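Side-chain contacts in odorant binding protein ASP5 (Apis mellifera, PDB 3R72), which probably carries small hydrophobic odorant molecules in the antennae of the honeybee, enclosing them in a pocket walled largely by helices: residues 50-55 against 102-107; 94-99 against 108-113. All coordinates share one frame; numbering follows the deposited sequence. Where two conformers were deposited one is given.

Contact 1 (50-55 against 102-107). With NBB (N-butyl-benzenesulfonamide), chain B; NBB (N-butyl-benzenesulfonamide), chain C.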
ATOM      1  N   CYS A  50      -4.848   5.121   5.909  1.00  7.59           N
ATOM      2  CA  CYS A  50      -3.985   5.600   6.972  1.00  8.27           C
ATOM      3  C   CYS A  50      -2.514   5.427   6.581  1.00  7.37           C
ATOM      4  O   CYS A  50      -1.710   6.366   6.702  1.00  7.61           O
ATOM      5  CB  CYS A  50      -4.311   4.862   8.282  1.00  8.81           C
ATOM      6  SG  CYS A  50      -3.336   5.346   9.730  1.00 11.83           S
ATOM      7  N   ILE A  51      -2.173   4.244   6.068  1.00  6.59           N
ATOM      8  CA  ILE A  51      -0.804   3.954   5.679  1.00  6.58           C
ATOM      9  C   ILE A  51      -0.385   4.809   4.483  1.00  6.09           C
ATOM     10  O   ILE A  51       0.697   5.396   4.472  1.00  6.43           O
ATOM     11  CB  ILE A  51      -0.638   2.452   5.350  1.00  6.77           C
ATOM     12  CG1 ILE A  51      -0.782   1.595   6.610  1.00  6.77           C
ATOM     13  CG2 ILE A  51       0.680   2.167   4.653  1.00  7.71           C
ATOM     14  CD1 ILE A  51       0.329   1.746   7.645  1.00  8.22           C
ATOM     15  N   MET A  52      -1.229   4.874   3.447  1.00  6.30           N
ATOM     16  CA  MET A  52      -0.844   5.656   2.273  1.00  6.32           C
ATOM     17  C   MET A  52      -0.709   7.136   2.615  1.00  6.53           C
ATOM     18  O   MET A  52       0.145   7.839   2.068  1.00  7.28           O
ATOM     19  CB  MET A  52      -1.800   5.431   1.103  1.00  6.63           C
ATOM     20  CG  MET A  52      -1.695   4.008   0.573  1.00  6.24           C
ATOM     21  SD  MET A  52      -2.591   3.662  -0.951  1.00  7.05           S
ATOM     22  CE  MET A  52      -1.656   4.590  -2.142  1.00  8.18           C
ATOM     23  N   LYS A  53      -1.537   7.640   3.526  1.00  6.68           N
ATOM     24  CA  LYS A  53      -1.366   9.028   3.941  1.00  7.69           C
ATOM     25  C   LYS A  53      -0.040   9.259   4.675  1.00  7.49           C
ATOM     26  O   LYS A  53       0.608  10.291   4.463  1.00  8.21           O
ATOM     27  CB  LYS A  53      -2.562   9.519   4.760  1.00  7.76           C
ATOM     28  CG  LYS A  53      -3.791   9.778   3.903  1.00  8.89           C
ATOM     29  CD  LYS A  53      -4.883  10.487   4.664  1.00 12.24           C
ATOM     30  CE  LYS A  53      -5.999  10.927   3.715  1.00 14.01           C
ATOM     31  NZ  LYS A  53      -6.831  12.033   4.266  1.00 17.20           N
ATOM     32  N   LEU A  54       0.363   8.312   5.515  0.50  7.46           N
ATOM     33  CA  LEU A  54       1.673   8.375   6.173  0.50  7.94           C
ATOM     34  C   LEU A  54       2.820   8.419   5.172  0.50  8.09           C
ATOM     35  O   LEU A  54       3.773   9.172   5.349  0.50  7.78           O
ATOM     36  CB  LEU A  54       1.866   7.177   7.100  0.50  8.69           C
ATOM     37  CG  LEU A  54       1.974   7.400   8.608  0.50 11.45           C
ATOM     38  CD1 LEU A  54       1.383   8.742   9.048  0.50 13.41           C
ATOM     39  CD2 LEU A  54       1.372   6.236   9.390  0.50 11.43           C
ATOM     40  N   LEU A  55       2.722   7.614   4.119  1.00  7.41           N
ATOM     41  CA  LEU A  55       3.753   7.551   3.078  1.00  8.15           C
ATOM     42  C   LEU A  55       3.663   8.680   2.064  1.00  8.16           C
ATOM     43  O   LEU A  55       4.491   8.773   1.164  1.00  9.18           O
ATOM     44  CB  LEU A  55       3.704   6.209   2.351  1.00  8.87           C
ATOM     45  CG  LEU A  55       4.262   5.075   3.200  1.00 10.52           C
ATOM     46  CD1 LEU A  55       3.963   3.739   2.538  1.00 12.64           C
ATOM     47  CD2 LEU A  55       5.774   5.262   3.461  1.00 12.58           C
ATOM     48  N   GLN A 102     -12.292   3.306   0.343  1.00  8.13           N
ATOM     49  CA  GLN A 102     -12.599   2.402  -0.747  1.00  8.63           C
ATOM     50  C   GLN A 102     -11.608   2.561  -1.899  1.00  7.86           C
ATOM     51  O   GLN A 102     -11.152   1.573  -2.461  1.00  8.19           O
ATOM     52  CB  GLN A 102     -14.045   2.632  -1.202  1.00  9.27           C
ATOM     53  CG  GLN A 102     -15.039   2.211  -0.137  1.00 10.70           C
ATOM     54  CD  GLN A 102     -16.459   2.690  -0.367  1.00 12.98           C
ATOM     55  OE1 GLN A 102     -16.702   3.768  -0.889  1.00 14.38           O
ATOM     56  NE2 GLN A 102     -17.409   1.903   0.091  1.00 16.83           N
ATOM     57  N   LYS A 103     -11.237   3.800  -2.220  1.00  8.10           N
ATOM     58  CA  LYS A 103     -10.302   4.045  -3.310  1.00  7.98           C
ATOM     59  C   LYS A 103      -8.930   3.446  -3.033  1.00  6.81           C
ATOM     60  O   LYS A 103      -8.373   2.748  -3.882  1.00  6.98           O
ATOM     61  CB  LYS A 103     -10.165   5.531  -3.575  1.00  8.84           C
ATOM     62  CG  LYS A 103     -11.391   6.178  -4.203  1.00 10.59           C
ATOM     63  CD  LYS A 103     -11.078   7.598  -4.674  1.00 16.56           C
ATOM     64  CE  LYS A 103     -12.301   8.285  -5.231  1.00 20.60           C
ATOM     65  NZ  LYS A 103     -12.174   9.771  -5.237  1.00 23.63           N
ATOM     66  N   THR A 104      -8.353   3.736  -1.874  1.00  6.71           N
ATOM     67  CA  THR A 104      -7.031   3.194  -1.595  1.00  6.54           C
ATOM     68  C   THR A 104      -7.063   1.674  -1.522  1.00  6.36           C
ATOM     69  O   THR A 104      -6.141   1.014  -1.994  1.00  6.14           O
ATOM     70  CB  THR A 104      -6.369   3.799  -0.338  1.00  6.55           C
ATOM     71  OG1 THR A 104      -7.149   3.521   0.827  1.00  6.74           O
ATOM     72  CG2 THR A 104      -6.198   5.279  -0.484  1.00  7.77           C
ATOM     73  N   TYR A 105      -8.132   1.105  -0.975  1.00  6.11           N
ATOM     74  CA  TYR A 105      -8.234  -0.344  -0.909  1.00  5.80           C
ATOM     75  C   TYR A 105      -8.276  -0.969  -2.304  1.00  6.13           C
ATOM     76  O   TYR A 105      -7.648  -1.993  -2.553  1.00  6.30           O
ATOM     77  CB  TYR A 105      -9.474  -0.738  -0.153  1.00  6.55           C
ATOM     78  CG  TYR A 105      -9.584  -2.172   0.323  1.00  6.41           C
ATOM     79  CD1 TYR A 105      -8.661  -2.726   1.193  1.00  6.26           C
ATOM     80  CD2 TYR A 105     -10.682  -2.946  -0.020  1.00  7.47           C
ATOM     81  CE1 TYR A 105      -8.831  -3.985   1.721  1.00  6.51           C
ATOM     82  CE2 TYR A 105     -10.859  -4.210   0.503  1.00  7.49           C
ATOM     83  CZ  TYR A 105      -9.923  -4.720   1.364  1.00  6.46           C
ATOM     84  OH  TYR A 105     -10.060  -5.948   1.935  1.00  8.02           O
ATOM     85  N   GLN A 106      -9.012  -0.345  -3.219  1.00  5.87           N
ATOM     86  CA  GLN A 106      -9.060  -0.802  -4.597  1.00  6.99           C
ATOM     87  C   GLN A 106      -7.669  -0.734  -5.239  1.00  6.56           C
ATOM     88  O   GLN A 106      -7.281  -1.621  -5.987  1.00  7.09           O
ATOM     89  CB  GLN A 106     -10.057   0.032  -5.403  1.00  7.43           C
ATOM     90  CG  GLN A 106     -11.537  -0.186  -5.045  1.00  9.24           C
ATOM     91  CD  GLN A 106     -12.405   1.000  -5.405  1.00 10.34           C
ATOM     92  OE1 GLN A 106     -12.056   1.791  -6.281  1.00 11.41           O
ATOM     93  NE2 GLN A 106     -13.534   1.149  -4.713  1.00 13.27           N
ATOM     94  N   TYR A 107      -6.920   0.328  -4.967  1.00  6.01           N
ATOM     95  CA  TYR A 107      -5.581   0.486  -5.523  1.00  6.20           C
ATOM     96  C   TYR A 107      -4.643  -0.609  -5.010  1.00  6.10           C
ATOM     97  O   TYR A 107      -3.888  -1.223  -5.769  1.00  6.34           O
ATOM     98  CB  TYR A 107      -5.047   1.899  -5.193  1.00  6.68           C
ATOM     99  CG  TYR A 107      -3.697   2.133  -5.808  1.00  6.98           C
ATOM    100  CD1 TYR A 107      -3.600   2.467  -7.153  1.00  8.47           C
ATOM    101  CD2 TYR A 107      -2.534   1.974  -5.097  1.00  8.58           C
ATOM    102  CE1 TYR A 107      -2.391   2.618  -7.781  1.00  8.71           C
ATOM    103  CE2 TYR A 107      -1.311   2.143  -5.721  1.00  8.45           C
ATOM    104  CZ  TYR A 107      -1.255   2.451  -7.068  1.00  8.50           C
ATOM    105  OH  TYR A 107      -0.054   2.573  -7.705  1.00 11.31           O
TER
HETATM  106  O1S NBB B   1       1.394   3.436  -1.128  0.70  9.11           O
HETATM  107  S   NBB B   1       2.157   2.302  -0.756  0.70  9.23           S
HETATM  108  O2S NBB B   1       2.226   2.032   0.654  0.70 11.35           O
HETATM  109  N10 NBB B   1       3.640   2.545  -1.306  0.70  9.86           N
HETATM  110  C11 NBB B   1       3.866   2.840  -2.705  1.00 11.94           C
HETATM  111  C12 NBB B   1       5.152   2.217  -3.215  1.00 13.40           C
HETATM  112  C13 NBB B   1       5.106   0.692  -3.309  1.00 14.28           C
HETATM  113  C14 NBB B   1       4.211   0.247  -4.445  1.00 16.31           C
HETATM  114  C4  NBB B   1       1.554   0.983  -1.522  0.70  8.06           C
HETATM  115  C5  NBB B   1       2.132  -0.263  -1.267  0.70  9.06           C
HETATM  116  C6  NBB B   1       1.658  -1.420  -1.903  0.70  8.97           C
HETATM  117  C1  NBB B   1       0.603  -1.362  -2.799  0.70  9.15           C
HETATM  118  C2  NBB B   1       0.007  -0.148  -3.048  0.70  8.35           C
HETATM  119  C3  NBB B   1       0.472   1.010  -2.427  0.70  8.96           C
HETATM  120  O1S NBB C 124       5.355  -0.575   1.095  0.70 15.25           O
HETATM  121  S   NBB C 124       6.369   0.369   0.719  0.70 13.52           S
HETATM  122  O2S NBB C 124       5.874   1.478  -0.045  0.70 14.83           O
HETATM  123  N10 NBB C 124       7.443  -0.404  -0.177  0.70 12.58           N
HETATM  124  C11 NBB C 124       8.110  -1.589   0.333  0.70 13.47           C
HETATM  125  C12 NBB C 124       8.607  -2.479  -0.798  0.70 14.77           C
HETATM  126  C13 NBB C 124       9.602  -3.521  -0.308  0.70 16.42           C
HETATM  127  C14 NBB C 124       8.935  -4.576   0.541  0.70 17.42           C
HETATM  128  C4  NBB C 124       7.132   0.949   2.031  0.70 11.87           C
HETATM  129  C5  NBB C 124       7.563   2.282   2.103  0.70 11.53           C
HETATM  130  C6  NBB C 124       8.227   2.783   3.225  0.70 12.45           C
HETATM  131  C1  NBB C 124       8.494   1.936   4.291  0.70 12.78           C
HETATM  132  C2  NBB C 124       8.082   0.616   4.235  0.70 12.71           C
HETATM  133  C3  NBB C 124       7.406   0.125   3.118  0.70 12.82           C

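Contact 2 (94-99 against 108-113). With NBB (N-butyl-benzenesulfonamide), chain B.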
ATOM      1  N   GLU A  94      -6.503   2.613 -13.699  0.50 11.65           N
ATOM      2  CA  GLU A  94      -7.796   2.059 -13.291  0.50 12.62           C
ATOM      3  C   GLU A  94      -8.590   3.163 -12.594  0.50 12.48           C
ATOM      4  O   GLU A  94      -8.019   3.972 -11.865  0.50 13.41           O
ATOM      5  CB  GLU A  94      -7.564   0.866 -12.361  0.50 13.38           C
ATOM      6  CG  GLU A  94      -8.822   0.194 -11.815  0.50 14.34           C
ATOM      7  CD  GLU A  94      -8.513  -1.036 -10.963  0.50 16.27           C
ATOM      8  OE1 GLU A  94      -7.560  -1.766 -11.303  0.50 16.08           O
ATOM      9  OE2 GLU A  94      -9.231  -1.281  -9.962  0.50 16.30           O
ATOM     10  N   GLU A  95      -9.901   3.226 -12.827  1.00 11.66           N
ATOM     11  CA  GLU A  95     -10.741   4.194 -12.127  1.00 11.65           C
ATOM     12  C   GLU A  95     -10.971   3.704 -10.699  1.00 10.50           C
ATOM     13  O   GLU A  95     -11.312   2.540 -10.489  1.00 12.00           O
ATOM     14  CB  GLU A  95     -12.087   4.378 -12.825  1.00 11.77           C
ATOM     15  CG  GLU A  95     -12.989   5.362 -12.090  1.00 13.62           C
ATOM     16  CD  GLU A  95     -14.311   5.567 -12.783  1.00 14.65           C
ATOM     17  OE1 GLU A  95     -15.151   4.642 -12.762  1.00 17.41           O
ATOM     18  OE2 GLU A  95     -14.507   6.661 -13.339  1.00 14.43           O
ATOM     19  N   TYR A  96     -10.802   4.606  -9.732  1.00 10.15           N
ATOM     20  CA  TYR A  96     -11.084   4.308  -8.330  1.00  9.96           C
ATOM     21  C   TYR A  96     -12.303   5.100  -7.892  1.00 10.59           C
ATOM     22  O   TYR A  96     -12.431   6.267  -8.226  1.00 12.47           O
ATOM     23  CB  TYR A  96      -9.835   4.585  -7.475  1.00 10.11           C
ATOM     24  CG  TYR A  96      -8.711   3.669  -7.916  1.00  9.44           C
ATOM     25  CD1 TYR A  96      -8.810   2.307  -7.733  1.00  9.34           C
ATOM     26  CD2 TYR A  96      -7.618   4.152  -8.612  1.00 10.03           C
ATOM     27  CE1 TYR A  96      -7.836   1.450  -8.193  1.00  9.30           C
ATOM     28  CE2 TYR A  96      -6.647   3.298  -9.090  1.00  9.42           C
ATOM     29  CZ  TYR A  96      -6.749   1.947  -8.851  1.00  8.64           C
ATOM     30  OH  TYR A  96      -5.801   1.053  -9.309  1.00  9.71           O
ATOM     31  N   THR A  97     -13.209   4.434  -7.189  1.00 10.80           N
ATOM     32  CA  THR A  97     -14.505   5.002  -6.861  1.00 11.94           C
ATOM     33  C   THR A  97     -14.796   4.839  -5.394  1.00 11.97           C
ATOM     34  O   THR A  97     -14.177   4.044  -4.685  1.00 12.52           O
ATOM     35  CB  THR A  97     -15.623   4.305  -7.646  1.00 13.08           C
ATOM     36  OG1 THR A  97     -15.624   2.917  -7.310  1.00 15.15           O
ATOM     37  CG2 THR A  97     -15.432   4.476  -9.143  1.00 14.25           C
ATOM     38  N   GLY A  98     -15.769   5.603  -4.933  1.00 12.38           N
ATOM     39  CA  GLY A  98     -16.181   5.539  -3.547  1.00 12.35           C
ATOM     40  C   GLY A  98     -15.441   6.523  -2.673  1.00 11.68           C
ATOM     41  O   GLY A  98     -14.867   7.499  -3.160  1.00 12.38           O
ATOM     42  N   ASP A  99     -15.493   6.294  -1.368  1.00 11.37           N
ATOM     43  CA  ASP A  99     -14.804   7.160  -0.428  1.00 11.21           C
ATOM     44  C   ASP A  99     -13.294   6.897  -0.449  1.00 10.85           C
ATOM     45  O   ASP A  99     -12.822   6.004  -1.164  1.00 10.74           O
ATOM     46  CB  ASP A  99     -15.428   7.113   0.983  1.00 11.51           C
ATOM     47  CG  ASP A  99     -15.196   5.819   1.740  1.00 13.03           C
ATOM     48  OD1 ASP A  99     -15.871   5.636   2.775  1.00 16.66           O
ATOM     49  OD2 ASP A  99     -14.347   5.013   1.366  1.00 12.85           O
ATOM     50  N   VAL A 108      -4.709  -0.876  -3.711  1.00  5.99           N
ATOM     51  CA  VAL A 108      -3.920  -1.938  -3.106  1.00  6.58           C
ATOM     52  C   VAL A 108      -4.259  -3.296  -3.746  1.00  6.26           C
ATOM     53  O   VAL A 108      -3.370  -4.077  -4.053  1.00  6.72           O
ATOM     54  CB  VAL A 108      -4.118  -1.944  -1.562  1.00  6.58           C
ATOM     55  CG1 VAL A 108      -3.471  -3.175  -0.941  1.00  7.51           C
ATOM     56  CG2 VAL A 108      -3.550  -0.660  -0.971  1.00  7.77           C
ATOM     57  N   GLN A 109      -5.540  -3.567  -3.957  1.00  6.77           N
ATOM     58  CA  GLN A 109      -5.970  -4.798  -4.626  1.00  7.33           C
ATOM     59  C   GLN A 109      -5.446  -4.869  -6.059  1.00  6.98           C
ATOM     60  O   GLN A 109      -5.078  -5.947  -6.523  1.00  7.73           O
ATOM     61  CB  GLN A 109      -7.486  -4.911  -4.636  1.00  7.90           C
ATOM     62  CG  GLN A 109      -8.064  -5.273  -3.297  1.00  9.51           C
ATOM     63  CD  GLN A 109      -9.559  -5.118  -3.278  1.00 11.99           C
ATOM     64  OE1 GLN A 109     -10.081  -4.020  -3.044  1.00 15.65           O
ATOM     65  NE2 GLN A 109     -10.257  -6.200  -3.536  1.00 12.78           N
ATOM     66  N   CYS A 110      -5.396  -3.749  -6.768  1.00  6.89           N
ATOM     67  CA  CYS A 110      -4.828  -3.743  -8.115  1.00  7.35           C
ATOM     68  C   CYS A 110      -3.364  -4.155  -8.076  1.00  6.85           C
ATOM     69  O   CYS A 110      -2.911  -4.960  -8.881  1.00  7.61           O
ATOM     70  CB  CYS A 110      -4.977  -2.369  -8.761  1.00  7.19           C
ATOM     71  SG  CYS A 110      -4.294  -2.291 -10.443  1.00  9.35           S
ATOM     72  N   HIS A 111      -2.617  -3.627  -7.118  1.00  7.39           N
ATOM     73  CA  HIS A 111      -1.220  -4.014  -6.965  1.00  7.62           C
ATOM     74  C   HIS A 111      -1.085  -5.515  -6.688  1.00  7.44           C
ATOM     75  O   HIS A 111      -0.244  -6.193  -7.286  1.00  8.53           O
ATOM     76  CB  HIS A 111      -0.596  -3.207  -5.834  1.00  8.29           C
ATOM     77  CG  HIS A 111       0.188  -2.027  -6.305  1.00  9.13           C
ATOM     78  ND1 HIS A 111      -0.345  -0.854  -6.801  1.00 10.92           N
ATOM     79  CD2 HIS A 111       1.524  -1.856  -6.310  1.00  8.27           C
ATOM     80  CE1 HIS A 111       0.642  -0.023  -7.107  1.00  8.81           C
ATOM     81  NE2 HIS A 111       1.785  -0.610  -6.819  1.00 11.52           N
ATOM     82  N   TYR A 112      -1.892  -6.032  -5.769  1.00  7.14           N
ATOM     83  CA  TYR A 112      -1.888  -7.455  -5.468  1.00  7.69           C
ATOM     84  C   TYR A 112      -2.120  -8.282  -6.733  1.00  8.02           C
ATOM     85  O   TYR A 112      -1.376  -9.228  -7.016  1.00  8.56           O
ATOM     86  CB  TYR A 112      -2.960  -7.779  -4.414  1.00  7.16           C
ATOM     87  CG  TYR A 112      -2.999  -9.256  -4.068  1.00  7.54           C
ATOM     88  CD1 TYR A 112      -2.189  -9.786  -3.067  1.00  8.37           C
ATOM     89  CD2 TYR A 112      -3.803 -10.133  -4.777  1.00  9.14           C
ATOM     90  CE1 TYR A 112      -2.200 -11.139  -2.777  1.00 10.12           C
ATOM     91  CE2 TYR A 112      -3.808 -11.477  -4.497  1.00 10.37           C
ATOM     92  CZ  TYR A 112      -3.012 -11.970  -3.495  1.00 10.54           C
ATOM     93  OH  TYR A 112      -3.007 -13.314  -3.195  1.00 16.67           O
ATOM     94  N   LYS A 113      -3.148  -7.924  -7.488  1.00  8.52           N
ATOM     95  CA  LYS A 113      -3.532  -8.693  -8.656  1.00  9.89           C
ATOM     96  C   LYS A 113      -2.414  -8.761  -9.694  1.00  9.59           C
ATOM     97  O   LYS A 113      -2.265  -9.770 -10.382  1.00 10.14           O
ATOM     98  CB  LYS A 113      -4.805  -8.124  -9.264  1.00 10.68           C
ATOM     99  CG  LYS A 113      -6.030  -8.499  -8.462  1.00 16.23           C
ATOM    100  CD  LYS A 113      -7.303  -8.159  -9.211  1.00 21.60           C
ATOM    101  CE  LYS A 113      -8.527  -8.123  -8.295  1.00 24.49           C
ATOM    102  NZ  LYS A 113      -9.714  -7.572  -9.006  1.00 26.94           N
TER
HETATM  103  O1S NBB B   1       1.394   3.436  -1.128  0.70  9.11           O
HETATM  104  S   NBB B   1       2.157   2.302  -0.756  0.70  9.23           S
HETATM  105  O2S NBB B   1       2.226   2.032   0.654  0.70 11.35           O
HETATM  106  N10 NBB B   1       3.640   2.545  -1.306  0.70  9.86           N
HETATM  107  C11 NBB B   1       3.866   2.840  -2.705  1.00 11.94           C
HETATM  108  C12 NBB B   1       5.152   2.217  -3.215  1.00 13.40           C
HETATM  109  C13 NBB B   1       5.106   0.692  -3.309  1.00 14.28           C
HETATM  110  C14 NBB B   1       4.211   0.247  -4.445  1.00 16.31           C
HETATM  111  C4  NBB B   1       1.554   0.983  -1.522  0.70  8.06           C
HETATM  112  C5  NBB B   1       2.132  -0.263  -1.267  0.70  9.06           C
HETATM  113  C6  NBB B   1       1.658  -1.420  -1.903  0.70  8.97           C
HETATM  114  C1  NBB B   1       0.603  -1.362  -2.799  0.70  9.15           C
HETATM  115  C2  NBB B   1       0.007  -0.148  -3.048  0.70  8.35           C
HETATM  116  C3  NBB B   1       0.472   1.010  -2.427  0.70  8.96           C

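Contact 1 (50-55 against 102-107)
Met52 supplies the whole share of helix 42-54 in this contact and meets two residues of helix 100-114, its thioether lying against Thr104 and its terminal methyl against Tyr107. CG stands anti to the carbonyl carbon (chi1 -67°) and the chain runs on extended to SD, which passes alongside Thr104 in the opposing direction, 3.8 Å from Thr104 CB. A bend at chi3 (69°) then swings the methyl round to the Tyr107 ring, the two side chains crossing at about a right angle, and Met52 CE comes to 4.0 Å from Tyr107 CD2 in an oblique approach. The Thr104 hydroxyl takes no part in this apolar meeting; it is hydrogen-bonded to Thr48 and Thr49 on helix 42-54, a second tie between the two helices. Tyr107 offers the same CD2-CE2 side to the first n-butyl-benzenesulfonamide (chain B), and Tyr107 CE2 lies 3.8 Å from its C2. Met52 CE also sits 3.4 Å from O1S of that ligand. One turn away, Leu55 CD1 touches the sulfonyl of the first ligand and borders the ring of the second (chain C), on which CD2 packs. Such buried side chains between two helices line the ligand pocket of the PBP/GOBP-family fold.

Contact 2 (94-99 against 108-113)
Tyr96 lays its hydroxyl end over the Cys110 side chain, with Tyr96 OH 3.6 Å from Cys110 CB. Cys110 is joined to Cys91 at the end of helix 81-91, one of the three disulfides that staple this helical PBP/GOBP-family fold, and the loop 94-99 folds back over that bridge. The sulfur is carried outward from helix 100-114 because SG stands anti to the backbone N (chi1 -180°), and there it meets Glu94 as well as Tyr96. Glu94 is exposed and modelled in two conformers; in the one given, its extended chain brings OE1 to 3.4 Å from Cys110 SG, a contact of doubtful weight with no hydrogen bond. The Tyr96 hydroxyl finds its polar partner in Cys91 O, so that the tyrosine and the disulfide both engage the same cysteine. One face of the Tyr96 ring carries the carbonyl carbon of Glu94, offset toward the rim. At the far end of the loop, Asp99 occupies the N-cap position of helix 100-114. His111, next to Cys110 in sequence, turns instead to the pocket: the C1-C2 rim of the benzene ring of the sulfonamide ligand (chain B) points at one imidazole face, C2 3.7 Å above the plane and over the ring centre.

From the N terminus, the chain first supplies segment 50-55 in the last part of helix 42-54 and just beyond, then passes through the small hairpin, helix 65-75 and helix 81-91 before the loop 94-99. Helix 100-114 follows, and its residues 102-107 return to 50-55, closing the long loop of contact 1. Residues 108-113, further along the same helix, pack against 94-99 and close the much shorter loop of contact 2. The segments alternate, so the two closures cross. Helix 100-114 is their common element, tied to helix 42-54 by one and to the preceding loop by the other. They meet where Gln106 NE2 probably hydrogen-bonds Thr97 O (3.0 Å), and both border the same ligand.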